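Local coordinates for endo-beta-mannanase (Rhizomucor miehei, PDB 4QP0), which probably hydrolyses internal beta-1,4-mannosidic linkages in mannans, galactomannans and glucomannans as a secreted glycoside hydrolase of family 5, at residues V37-F41 / Y91-A96; Y27-T31 / T54-N58; F323-A327 / F336-A340. All coordinates share one frame; numbering follows the deposited sequence.

How the interactions relate
The three contacts lie in one TIM barrel. Along the chain, interactions 1 and 2 alternate: 27-31, 37-41, 54-58, then 91-96. Interaction 3 follows near the C-terminal end. Interaction 1 joins two outer helices, 34-47 and 87-98. Interaction 2 lies about 12 Å from it, centre to centre, where the loop after strand 17-25 meets the end of strand 51-55. The two touch through Leu29, which packs on Val40 and Ile92. The centre of interaction 3 lies about 15 Å from that of interaction 2, in the loop after strand 320-323. Strands 17-25 and 320-323 pair where the last strand closes on the first. The loops after them meet through Tyr28 OH and Ile326 O, 2.7 Å apart, a probable hydrogen bond.

Interaction 1: residues V37-F41 / Y91-A96; sequences VKQVF and YIIQQA
Two neighbouring outer helices of the TIM barrel, 34-47 and 87-98, pack here through Val37 and Phe41 on one side and Ile92, Gln95 and Ala96 on the other. Their segments run roughly parallel, with axes 9.6 Å apart and a crossing angle of -34°. Phe41 lays one ring face over the backbone of the second helix. Ala96 CA sits 3.8 Å from the Phe41 ring centroid, almost on the ring normal, which makes a CH-pi contact. Phe41 CZ is 3.6 Å from Ala96 CB, and Phe41 CD2 meets Gln95 CB. One turn earlier, Val37 CG1 is anti to the backbone N (chi1 172°). This torsion brings Val37 CG1 to 3.9 Å from Ile92 CG1 and near Tyr91 CE2. Ile92 and Ala96 also touch Leu103 of strand 102-106, so the interface continues into the barrel wall. The outer side is more polar. Lys38 CG lies 3.5 Å from Gln95 NE2; beyond it the extended chain crosses Gln95 and carries NZ to the Tyr91 hydroxyl. Gln95 CG lies over one face of the Tyr91 ring. At the edge of that ring, Lys38 NZ gives a weak hydrogen bond of 3.3 Å to Tyr91 OH.

Interaction 2: residues Y27-T31 / T54-N58; sequences YYLMT and TWLFN
The indole of Trp55 is covered on both faces. On one face lies Tyr27 CB, 3.3 Å from the centroid of the five-membered ring and only 3° off its normal, a CH-pi contact. Phe57 CZ lies over the opposite face, offset toward the rim. Met30 CE meets the indole edge, in plane, 3.7 Å from Trp55 CD1. The Tyr27 ring itself is oblique to the indole, with planes at 55°. Trp55 CD1 lies at the edge of the Tyr27 ring, near its plane, 3.5 Å from Tyr27 CD1. Tyr28 CB lies over the centre of one Tyr27 face. Met30 CG sits between its backbone N and carbonyl carbon (chi1 63°), and the chain beyond is extended. The thioether thus reaches the end of segment 54-58. There Met30 SD accepts a weak hydrogen bond of 3.3 Å from Asn58 ND2. Thr54 OG1 touches Leu29 CB at 3.7 Å, but its hydrogen bond goes to Ala26 O. The contact lies where the loop between strand 17-25 and helix 34-47 folds over the C-terminal end of strand 51-55, within a beta-alpha-beta unit of the barrel. Thr54 and Leu56 continue the backbone bonding to strand 102-106. Leu29 touches Val37 and Val40 of helix 34-47 and Ile92 of helix 87-98, so it packs between the strand end and these helices.

Interaction 3: residues F323-A327 / F336-A340; sequences FWQIA and FGICA
Three backbone hydrogen bonds tie Gln325 and Ala327 to Phe336 and Ile338 in the loop that follows the last barrel strand, 320-323, of this TIM barrel. Ile338 N gives a nearly straight bond of 2.8 Å to Gln325 O, almost in line with the carbonyl. Ala327 N returns a bond of 2.8 Å to Ile338 O, more bent at 139°. These two make a single beta bridge at Ile326 and Ile338. Gln325 N, in the cis peptide bond Trp324-Gln325, donates to Phe336 O at 3.1 Å from above the carbonyl plane. A water links Ala327 O to Ala340 N. The loop is also closed covalently, by the disulfide of Cys339 with Cys330. At one end, with CG anti to the backbone N (chi1 178°) and chi2 at -73°, the CD1 edge of Trp324 faces Phe336 CB, which lies in the indole plane. Trp324 NE1 hydrogen-bonds to Asp334 OD2, and the Phe336 ring is edge-to-face with Tyr258. The ring of Trp324 carries Gln325 CD over one face. On the side facing helix 345-358, Ile338 packs beside Phe323; it touches Ile345, and both touch Val349. Ile338 CB lies 4.0 Å from Phe323 CE1.

Interaction 1: residues V37-F41 / Y91-A96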
ATOM      1  N   VAL A  37      12.042  -1.107 -14.926  1.00 41.01           N
ATOM      2  CA  VAL A  37      10.968  -1.957 -14.413  1.00 40.13           C
ATOM      3  C   VAL A  37      11.495  -3.376 -14.271  1.00 40.08           C
ATOM      4  O   VAL A  37      11.250  -4.028 -13.259  1.00 40.62           O
ATOM      5  CB  VAL A  37       9.706  -1.915 -15.309  1.00 39.38           C
ATOM      6  CG1 VAL A  37       8.686  -2.958 -14.875  1.00 37.38           C
ATOM      7  CG2 VAL A  37       9.075  -0.527 -15.282  1.00 38.15           C
ATOM      8  N   LYS A  38      12.231  -3.828 -15.284  1.00 40.96           N
ATOM      9  CA  LYS A  38      12.897  -5.133 -15.270  1.00 43.30           C
ATOM     10  C   LYS A  38      13.950  -5.228 -14.170  1.00 43.97           C
ATOM     11  O   LYS A  38      14.074  -6.259 -13.507  1.00 45.26           O
ATOM     12  CB  LYS A  38      13.540  -5.426 -16.635  1.00 43.81           C
ATOM     13  CG  LYS A  38      12.692  -6.282 -17.570  1.00 43.79           C
ATOM     14  CD  LYS A  38      13.119  -6.124 -19.027  1.00 43.16           C
ATOM     15  CE  LYS A  38      12.490  -7.200 -19.904  1.00 44.20           C
ATOM     16  NZ  LYS A  38      12.352  -6.818 -21.344  1.00 43.55           N
ATOM     17  N   GLN A  39      14.698  -4.142 -13.988  1.00 45.32           N
ATOM     18  CA  GLN A  39      15.753  -4.057 -12.977  1.00 43.80           C
ATOM     19  C   GLN A  39      15.201  -4.256 -11.564  1.00 42.34           C
ATOM     20  O   GLN A  39      15.754  -5.036 -10.786  1.00 41.24           O
ATOM     21  CB  GLN A  39      16.472  -2.708 -13.086  1.00 45.86           C
ATOM     22  CG  GLN A  39      17.709  -2.552 -12.213  1.00 47.90           C
ATOM     23  CD  GLN A  39      18.927  -3.254 -12.783  1.00 50.55           C
ATOM     24  OE1 GLN A  39      19.843  -2.607 -13.295  1.00 52.98           O
ATOM     25  NE2 GLN A  39      18.944  -4.583 -12.706  1.00 48.94           N
ATOM     26  N   VAL A  40      14.107  -3.558 -11.249  1.00 40.22           N
ATOM     27  CA  VAL A  40      13.433  -3.698  -9.961  1.00 38.94           C
ATOM     28  C   VAL A  40      13.216  -5.176  -9.640  1.00 38.36           C
ATOM     29  O   VAL A  40      13.629  -5.653  -8.579  1.00 38.06           O
ATOM     30  CB  VAL A  40      12.103  -2.912  -9.930  1.00 40.62           C
ATOM     31  CG1 VAL A  40      11.233  -3.315  -8.745  1.00 41.49           C
ATOM     32  CG2 VAL A  40      12.375  -1.418  -9.892  1.00 41.31           C
ATOM     33  N   PHE A  41      12.615  -5.904 -10.580  1.00 37.31           N
ATOM     34  CA  PHE A  41      12.256  -7.301 -10.349  1.00 34.95           C
ATOM     35  C   PHE A  41      13.439  -8.257 -10.231  1.00 34.78           C
ATOM     36  O   PHE A  41      13.376  -9.200  -9.452  1.00 35.31           O
ATOM     37  CB  PHE A  41      11.239  -7.794 -11.381  1.00 33.02           C
ATOM     38  CG  PHE A  41       9.904  -7.117 -11.275  1.00 33.57           C
ATOM     39  CD1 PHE A  41       9.214  -7.090 -10.064  1.00 33.38           C
ATOM     40  CD2 PHE A  41       9.335  -6.496 -12.379  1.00 32.66           C
ATOM     41  CE1 PHE A  41       7.987  -6.449  -9.963  1.00 32.70           C
ATOM     42  CE2 PHE A  41       8.104  -5.860 -12.285  1.00 31.22           C
ATOM     43  CZ  PHE A  41       7.433  -5.835 -11.077  1.00 31.46           C
ATOM     44  N   TYR A  91       2.593  -3.901 -18.485  1.00 31.29           N
ATOM     45  CA  TYR A  91       3.987  -4.293 -18.603  1.00 33.35           C
ATOM     46  C   TYR A  91       4.582  -4.649 -17.246  1.00 34.37           C
ATOM     47  O   TYR A  91       5.374  -5.588 -17.137  1.00 36.58           O
ATOM     48  CB  TYR A  91       4.806  -3.209 -19.308  1.00 34.23           C
ATOM     49  CG  TYR A  91       6.253  -3.604 -19.520  1.00 35.32           C
ATOM     50  CD1 TYR A  91       6.622  -4.469 -20.555  1.00 35.74           C
ATOM     51  CD2 TYR A  91       7.256  -3.127 -18.673  1.00 36.09           C
ATOM     52  CE1 TYR A  91       7.950  -4.839 -20.742  1.00 34.90           C
ATOM     53  CE2 TYR A  91       8.585  -3.492 -18.852  1.00 35.04           C
ATOM     54  CZ  TYR A  91       8.925  -4.341 -19.885  1.00 35.00           C
ATOM     55  OH  TYR A  91      10.243  -4.693 -20.051  1.00 35.11           O
ATOM     56  N   ILE A  92       4.187  -3.910 -16.211  1.00 34.49           N
ATOM     57  CA  ILE A  92       4.656  -4.185 -14.853  1.00 33.32           C
ATOM     58  C   ILE A  92       4.210  -5.575 -14.396  1.00 32.64           C
ATOM     59  O   ILE A  92       5.031  -6.375 -13.931  1.00 34.43           O
ATOM     60  CB  ILE A  92       4.208  -3.097 -13.856  1.00 32.68           C
ATOM     61  CG1 ILE A  92       4.990  -1.807 -14.109  1.00 32.20           C
ATOM     62  CG2 ILE A  92       4.423  -3.556 -12.418  1.00 33.94           C
ATOM     63  CD1 ILE A  92       4.356  -0.572 -13.500  1.00 33.01           C
ATOM     64  N   ILE A  93       2.920  -5.863 -14.563  1.00 31.19           N
ATOM     65  CA  ILE A  93       2.351  -7.166 -14.205  1.00 29.28           C
ATOM     66  C   ILE A  93       3.052  -8.303 -14.939  1.00 28.87           C
ATOM     67  O   ILE A  93       3.195  -9.397 -14.396  1.00 27.85           O
ATOM     68  CB  ILE A  93       0.840  -7.239 -14.518  1.00 28.32           C
ATOM     69  CG1 ILE A  93       0.079  -6.085 -13.852  1.00 28.63           C
ATOM     70  CG2 ILE A  93       0.252  -8.575 -14.072  1.00 27.26           C
ATOM     71  CD1 ILE A  93      -1.366  -5.981 -14.301  1.00 27.94           C
ATOM     72  N   GLN A  94       3.463  -8.036 -16.178  1.00 29.42           N
ATOM     73  CA  GLN A  94       4.078  -9.041 -17.043  1.00 30.38           C
ATOM     74  C   GLN A  94       5.464  -9.424 -16.521  1.00 30.41           C
ATOM     75  O   GLN A  94       5.762 -10.603 -16.357  1.00 30.84           O
ATOM     76  CB  GLN A  94       4.178  -8.516 -18.477  1.00 30.27           C
ATOM     77  CG  GLN A  94       4.625  -9.560 -19.488  1.00 30.32           C
ATOM     78  CD  GLN A  94       5.107  -8.949 -20.789  1.00 31.07           C
ATOM     79  OE1 GLN A  94       4.652  -9.333 -21.869  1.00 31.39           O
ATOM     80  NE2 GLN A  94       6.033  -7.997 -20.697  1.00 31.08           N
ATOM     81  N   GLN A  95       6.283  -8.409 -16.257  1.00 31.43           N
ATOM     82  CA  GLN A  95       7.627  -8.599 -15.730  1.00 33.29           C
ATOM     83  C   GLN A  95       7.606  -9.141 -14.310  1.00 34.64           C
ATOM     84  O   GLN A  95       8.511  -9.896 -13.918  1.00 34.79           O
ATOM     85  CB  GLN A  95       8.427  -7.294 -15.790  1.00 33.68           C
ATOM     86  CG  GLN A  95       8.710  -6.793 -17.197  1.00 33.23           C
ATOM     87  CD  GLN A  95       9.171  -7.890 -18.131  1.00 33.08           C
ATOM     88  OE1 GLN A  95       8.679  -8.007 -19.253  1.00 33.11           O
ATOM     89  NE2 GLN A  95      10.111  -8.710 -17.668  1.00 34.57           N
ATOM     90  N   ALA A  96       6.576  -8.771 -13.545  1.00 34.00           N
ATOM     91  CA  ALA A  96       6.390  -9.348 -12.212  1.00 34.96           C
ATOM     92  C   ALA A  96       6.198 -10.862 -12.326  1.00 36.10           C
ATOM     93  O   ALA A  96       6.973 -11.635 -11.745  1.00 36.47           O
ATOM     94  CB  ALA A  96       5.222  -8.696 -11.490  1.00 35.39           C
TER

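Interaction 2: residues Y27-T31 / T54-N58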
ATOM      1  N   TYR A  27       6.772   2.640  -5.500  1.00 30.48           N
ATOM      2  CA  TYR A  27       5.645   3.427  -5.991  1.00 32.96           C
ATOM      3  C   TYR A  27       5.865   3.919  -7.425  1.00 34.01           C
ATOM      4  O   TYR A  27       4.905   4.110  -8.186  1.00 33.23           O
ATOM      5  CB  TYR A  27       5.405   4.624  -5.058  1.00 33.23           C
ATOM      6  CG  TYR A  27       6.306   5.814  -5.325  1.00 34.37           C
ATOM      7  CD1 TYR A  27       5.904   6.833  -6.190  1.00 35.08           C
ATOM      8  CD2 TYR A  27       7.566   5.919  -4.724  1.00 34.44           C
ATOM      9  CE1 TYR A  27       6.724   7.919  -6.448  1.00 36.04           C
ATOM     10  CE2 TYR A  27       8.393   7.009  -4.971  1.00 35.16           C
ATOM     11  CZ  TYR A  27       7.967   8.006  -5.837  1.00 35.64           C
ATOM     12  OH  TYR A  27       8.769   9.097  -6.104  1.00 35.29           O
ATOM     13  N   TYR A  28       7.139   4.105  -7.775  1.00 33.85           N
ATOM     14  CA  TYR A  28       7.564   4.764  -9.010  1.00 34.78           C
ATOM     15  C   TYR A  28       7.619   3.830 -10.219  1.00 36.11           C
ATOM     16  O   TYR A  28       8.130   4.217 -11.282  1.00 38.21           O
ATOM     17  CB  TYR A  28       8.941   5.421  -8.804  1.00 34.80           C
ATOM     18  CG  TYR A  28      10.018   4.440  -8.378  1.00 35.42           C
ATOM     19  CD1 TYR A  28      10.853   3.837  -9.318  1.00 35.15           C
ATOM     20  CD2 TYR A  28      10.192   4.102  -7.034  1.00 35.22           C
ATOM     21  CE1 TYR A  28      11.833   2.936  -8.934  1.00 35.72           C
ATOM     22  CE2 TYR A  28      11.169   3.197  -6.646  1.00 35.39           C
ATOM     23  CZ  TYR A  28      11.986   2.621  -7.597  1.00 34.99           C
ATOM     24  OH  TYR A  28      12.951   1.727  -7.213  1.00 35.27           O
ATOM     25  N   LEU A  29       7.113   2.605 -10.071  1.00 35.54           N
ATOM     26  CA  LEU A  29       7.115   1.661 -11.187  1.00 35.32           C
ATOM     27  C   LEU A  29       6.310   2.189 -12.375  1.00 37.47           C
ATOM     28  O   LEU A  29       6.723   2.042 -13.530  1.00 37.45           O
ATOM     29  CB  LEU A  29       6.626   0.276 -10.747  1.00 34.19           C
ATOM     30  CG  LEU A  29       7.724  -0.677 -10.243  1.00 33.83           C
ATOM     31  CD1 LEU A  29       7.128  -1.909  -9.569  1.00 31.71           C
ATOM     32  CD2 LEU A  29       8.666  -1.087 -11.368  1.00 32.89           C
ATOM     33  N   MET A  30       5.181   2.832 -12.070  1.00 38.06           N
ATOM     34  CA  MET A  30       4.307   3.431 -13.077  1.00 39.17           C
ATOM     35  C   MET A  30       4.954   4.507 -13.975  1.00 40.11           C
ATOM     36  O   MET A  30       4.399   4.861 -15.010  1.00 39.16           O
ATOM     37  CB  MET A  30       3.020   3.963 -12.420  1.00 39.53           C
ATOM     38  CG  MET A  30       3.213   5.080 -11.408  1.00 39.56           C
ATOM     39  SD  MET A  30       1.620   5.777 -10.925  1.00 44.92           S
ATOM     40  CE  MET A  30       2.132   6.992  -9.710  1.00 41.68           C
ATOM     41  N   THR A  31       6.116   5.030 -13.584  1.00 41.83           N
ATOM     42  CA  THR A  31       6.780   6.078 -14.371  1.00 41.00           C
ATOM     43  C   THR A  31       8.131   5.645 -14.909  1.00 40.35           C
ATOM     44  O   THR A  31       8.779   6.389 -15.645  1.00 41.99           O
ATOM     45  CB  THR A  31       6.965   7.392 -13.575  1.00 40.37           C
ATOM     46  OG1 THR A  31       7.754   7.142 -12.401  1.00 38.64           O
ATOM     47  CG2 THR A  31       5.611   8.006 -13.196  1.00 38.78           C
ATOM     48  N   THR A  54       3.129  -1.136  -4.758  1.00 29.82           N
ATOM     49  CA  THR A  54       3.332  -0.028  -5.695  1.00 30.05           C
ATOM     50  C   THR A  54       2.025   0.675  -6.071  1.00 29.20           C
ATOM     51  O   THR A  54       0.940   0.143  -5.854  1.00 28.99           O
ATOM     52  CB  THR A  54       4.099  -0.485  -6.964  1.00 31.90           C
ATOM     53  OG1 THR A  54       4.356   0.640  -7.818  1.00 33.61           O
ATOM     54  CG2 THR A  54       3.325  -1.544  -7.739  1.00 31.51           C
ATOM     55  N   TRP A  55       2.165   1.866  -6.647  1.00 29.19           N
ATOM     56  CA  TRP A  55       1.062   2.759  -7.013  1.00 28.40           C
ATOM     57  C   TRP A  55       0.321   2.311  -8.246  1.00 29.07           C
ATOM     58  O   TRP A  55       0.949   2.020  -9.271  1.00 29.76           O
ATOM     59  CB  TRP A  55       1.631   4.153  -7.284  1.00 27.02           C
ATOM     60  CG  TRP A  55       2.005   4.987  -6.071  1.00 26.61           C
ATOM     61  CD1 TRP A  55       2.493   6.295  -6.069  1.00 26.44           C
ATOM     62  CD2 TRP A  55       1.907   4.622  -4.643  1.00 27.10           C
ATOM     63  NE1 TRP A  55       2.707   6.742  -4.792  1.00 26.13           N
ATOM     64  CE2 TRP A  55       2.370   5.796  -3.888  1.00 26.47           C
ATOM     65  CE3 TRP A  55       1.491   3.488  -3.941  1.00 27.44           C
ATOM     66  CZ2 TRP A  55       2.428   5.804  -2.497  1.00 27.60           C
ATOM     67  CZ3 TRP A  55       1.554   3.509  -2.540  1.00 27.69           C
ATOM     68  CH2 TRP A  55       2.013   4.642  -1.835  1.00 27.77           C
ATOM     69  N   LEU A  56      -1.014   2.262  -8.163  1.00 28.29           N
ATOM     70  CA  LEU A  56      -1.874   2.058  -9.343  1.00 28.09           C
ATOM     71  C   LEU A  56      -2.923   3.169  -9.428  1.00 29.20           C
ATOM     72  O   LEU A  56      -4.104   2.924  -9.693  1.00 29.40           O
ATOM     73  CB  LEU A  56      -2.554   0.683  -9.341  1.00 26.97           C
ATOM     74  CG  LEU A  56      -2.681  -0.036 -10.703  1.00 26.78           C
ATOM     75  CD1 LEU A  56      -3.571  -1.265 -10.607  1.00 25.79           C
ATOM     76  CD2 LEU A  56      -3.186   0.870 -11.818  1.00 27.18           C
ATOM     77  N   PHE A  57      -2.463   4.387  -9.179  1.00 29.61           N
ATOM     78  CA  PHE A  57      -3.244   5.604  -9.310  1.00 30.72           C
ATOM     79  C   PHE A  57      -2.275   6.646  -9.855  1.00 31.69           C
ATOM     80  O   PHE A  57      -1.063   6.553  -9.615  1.00 33.30           O
ATOM     81  CB  PHE A  57      -3.791   6.055  -7.947  1.00 31.23           C
ATOM     82  CG  PHE A  57      -2.717   6.352  -6.929  1.00 31.24           C
ATOM     83  CD1 PHE A  57      -2.237   7.648  -6.761  1.00 31.04           C
ATOM     84  CD2 PHE A  57      -2.175   5.331  -6.146  1.00 31.64           C
ATOM     85  CE1 PHE A  57      -1.239   7.916  -5.841  1.00 32.27           C
ATOM     86  CE2 PHE A  57      -1.179   5.595  -5.222  1.00 30.70           C
ATOM     87  CZ  PHE A  57      -0.705   6.884  -5.076  1.00 31.13           C
ATOM     88  N   ASN A  58      -2.791   7.611 -10.608  1.00 31.20           N
ATOM     89  CA  ASN A  58      -1.959   8.683 -11.154  1.00 32.05           C
ATOM     90  C   ASN A  58      -2.853   9.708 -11.829  1.00 31.74           C
ATOM     91  O   ASN A  58      -3.150   9.602 -13.015  1.00 31.57           O
ATOM     92  CB  ASN A  58      -0.898   8.141 -12.131  1.00 31.26           C
ATOM     93  CG  ASN A  58       0.196   9.149 -12.431  1.00 32.77           C
ATOM     94  OD1 ASN A  58      -0.061  10.352 -12.526  1.00 33.50           O
ATOM     95  ND2 ASN A  58       1.432   8.663 -12.590  1.00 31.51           N
TER

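Interaction 3: residues F323-A327 / F336-A340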
ATOM      1  N   PHE A 323       9.644  -2.977   3.321  1.00 27.19           N
ATOM      2  CA  PHE A 323      10.399  -1.768   3.612  1.00 27.21           C
ATOM      3  C   PHE A 323      10.227  -0.736   2.526  1.00 27.36           C
ATOM      4  O   PHE A 323       9.944  -1.063   1.370  1.00 26.68           O
ATOM      5  CB  PHE A 323      11.891  -2.059   3.824  1.00 27.20           C
ATOM      6  CG  PHE A 323      12.653  -2.326   2.558  1.00 26.80           C
ATOM      7  CD1 PHE A 323      13.203  -1.283   1.827  1.00 27.02           C
ATOM      8  CD2 PHE A 323      12.841  -3.623   2.113  1.00 27.30           C
ATOM      9  CE1 PHE A 323      13.915  -1.532   0.665  1.00 27.36           C
ATOM     10  CE2 PHE A 323      13.558  -3.885   0.955  1.00 27.68           C
ATOM     11  CZ  PHE A 323      14.096  -2.835   0.230  1.00 27.76           C
ATOM     12  N   TRP A 324      10.411   0.513   2.923  1.00 27.96           N
ATOM     13  CA  TRP A 324      10.389   1.624   2.008  1.00 29.54           C
ATOM     14  C   TRP A 324      11.776   2.207   1.996  1.00 28.91           C
ATOM     15  O   TRP A 324      12.247   2.681   3.027  1.00 28.82           O
ATOM     16  CB  TRP A 324       9.346   2.644   2.461  1.00 29.78           C
ATOM     17  CG  TRP A 324       9.274   3.880   1.602  1.00 31.16           C
ATOM     18  CD1 TRP A 324      10.190   4.920   1.547  1.00 31.62           C
ATOM     19  CD2 TRP A 324       8.202   4.267   0.659  1.00 31.34           C
ATOM     20  NE1 TRP A 324       9.784   5.882   0.656  1.00 32.74           N
ATOM     21  CE2 TRP A 324       8.604   5.547   0.085  1.00 32.32           C
ATOM     22  CE3 TRP A 324       7.009   3.692   0.243  1.00 32.25           C
ATOM     23  CZ2 TRP A 324       7.827   6.212  -0.865  1.00 33.06           C
ATOM     24  CZ3 TRP A 324       6.234   4.365  -0.712  1.00 32.59           C
ATOM     25  CH2 TRP A 324       6.633   5.598  -1.247  1.00 32.92           C
ATOM     26  N   GLN A 325      12.464   2.179   0.852  1.00 28.95           N
ATOM     27  CA  GLN A 325      11.972   1.608  -0.406  1.00 29.55           C
ATOM     28  C   GLN A 325      13.160   1.180  -1.248  1.00 30.18           C
ATOM     29  O   GLN A 325      14.264   1.695  -1.062  1.00 30.92           O
ATOM     30  CB  GLN A 325      11.145   2.631  -1.185  1.00 28.39           C
ATOM     31  CG  GLN A 325      11.925   3.854  -1.652  1.00 28.53           C
ATOM     32  CD  GLN A 325      11.040   4.843  -2.390  1.00 28.56           C
ATOM     33  OE1 GLN A 325      10.118   4.461  -3.110  1.00 27.87           O
ATOM     34  NE2 GLN A 325      11.324   6.123  -2.216  1.00 29.18           N
ATOM     35  N   ILE A 326      12.942   0.251  -2.174  1.00 30.33           N
ATOM     36  CA  ILE A 326      14.018  -0.142  -3.085  1.00 32.98           C
ATOM     37  C   ILE A 326      14.308   0.951  -4.128  1.00 34.54           C
ATOM     38  O   ILE A 326      13.401   1.650  -4.590  1.00 35.11           O
ATOM     39  CB  ILE A 326      13.771  -1.526  -3.744  1.00 32.35           C
ATOM     40  CG1 ILE A 326      15.083  -2.078  -4.342  1.00 30.95           C
ATOM     41  CG2 ILE A 326      12.643  -1.462  -4.765  1.00 31.25           C
ATOM     42  CD1 ILE A 326      14.970  -3.459  -4.957  1.00 29.29           C
ATOM     43  N   ALA A 327      15.581   1.097  -4.481  1.00 36.77           N
ATOM     44  CA  ALA A 327      16.017   2.174  -5.359  1.00 38.58           C
ATOM     45  C   ALA A 327      16.631   1.673  -6.656  1.00 39.46           C
ATOM     46  O   ALA A 327      17.738   1.134  -6.658  1.00 43.17           O
ATOM     47  CB  ALA A 327      16.997   3.082  -4.629  1.00 39.32           C
ATOM     48  N   PHE A 336      15.125   7.368   2.030  1.00 40.03           N
ATOM     49  CA  PHE A 336      14.812   5.991   2.408  1.00 39.72           C
ATOM     50  C   PHE A 336      15.218   4.960   1.351  1.00 39.13           C
ATOM     51  O   PHE A 336      15.074   3.756   1.571  1.00 40.31           O
ATOM     52  CB  PHE A 336      13.321   5.849   2.685  1.00 41.62           C
ATOM     53  CG  PHE A 336      12.804   6.737   3.786  1.00 42.69           C
ATOM     54  CD1 PHE A 336      12.998   6.402   5.124  1.00 41.58           C
ATOM     55  CD2 PHE A 336      12.088   7.888   3.482  1.00 42.24           C
ATOM     56  CE1 PHE A 336      12.502   7.210   6.136  1.00 42.47           C
ATOM     57  CE2 PHE A 336      11.586   8.699   4.489  1.00 43.88           C
ATOM     58  CZ  PHE A 336      11.795   8.360   5.819  1.00 43.75           C
ATOM     59  N   GLY A 337      15.718   5.433   0.212  1.00 38.31           N
ATOM     60  CA  GLY A 337      16.091   4.559  -0.900  1.00 38.88           C
ATOM     61  C   GLY A 337      17.249   3.632  -0.569  1.00 40.20           C
ATOM     62  O   GLY A 337      18.307   4.085  -0.133  1.00 38.76           O
ATOM     63  N   ILE A 338      17.019   2.331  -0.763  1.00 41.39           N
ATOM     64  CA  ILE A 338      18.021   1.285  -0.564  1.00 42.45           C
ATOM     65  C   ILE A 338      18.288   0.597  -1.901  1.00 43.23           C
ATOM     66  O   ILE A 338      17.351   0.184  -2.583  1.00 43.50           O
ATOM     67  CB  ILE A 338      17.549   0.240   0.479  1.00 42.78           C
ATOM     68  CG1 ILE A 338      17.676   0.805   1.897  1.00 41.99           C
ATOM     69  CG2 ILE A 338      18.348  -1.055   0.360  1.00 42.15           C
ATOM     70  CD1 ILE A 338      16.995  -0.023   2.969  1.00 41.31           C
ATOM     71  N   CYS A 339      19.561   0.497  -2.278  1.00 44.48           N
ATOM     72  CA  CYS A 339      19.941  -0.179  -3.519  1.00 46.75           C
ATOM     73  C   CYS A 339      20.282  -1.629  -3.213  1.00 46.44           C
ATOM     74  O   CYS A 339      20.618  -1.958  -2.080  1.00 48.53           O
ATOM     75  CB  CYS A 339      21.147   0.499  -4.177  1.00 47.95           C
ATOM     76  SG  CYS A 339      21.134   2.309  -4.197  1.00 53.78           S
ATOM     77  N   ALA A 340      20.189  -2.496  -4.218  1.00 45.49           N
ATOM     78  CA  ALA A 340      20.633  -3.878  -4.074  1.00 43.68           C
ATOM     79  C   ALA A 340      22.158  -3.933  -4.094  1.00 44.28           C
ATOM     80  O   ALA A 340      22.760  -4.873  -3.571  1.00 42.86           O
ATOM     81  CB  ALA A 340      20.054  -4.743  -5.176  1.00 42.45           C
TER
HETATM   82  O   HOH W   1      18.664  -1.476  -6.245  1.00 39.93           O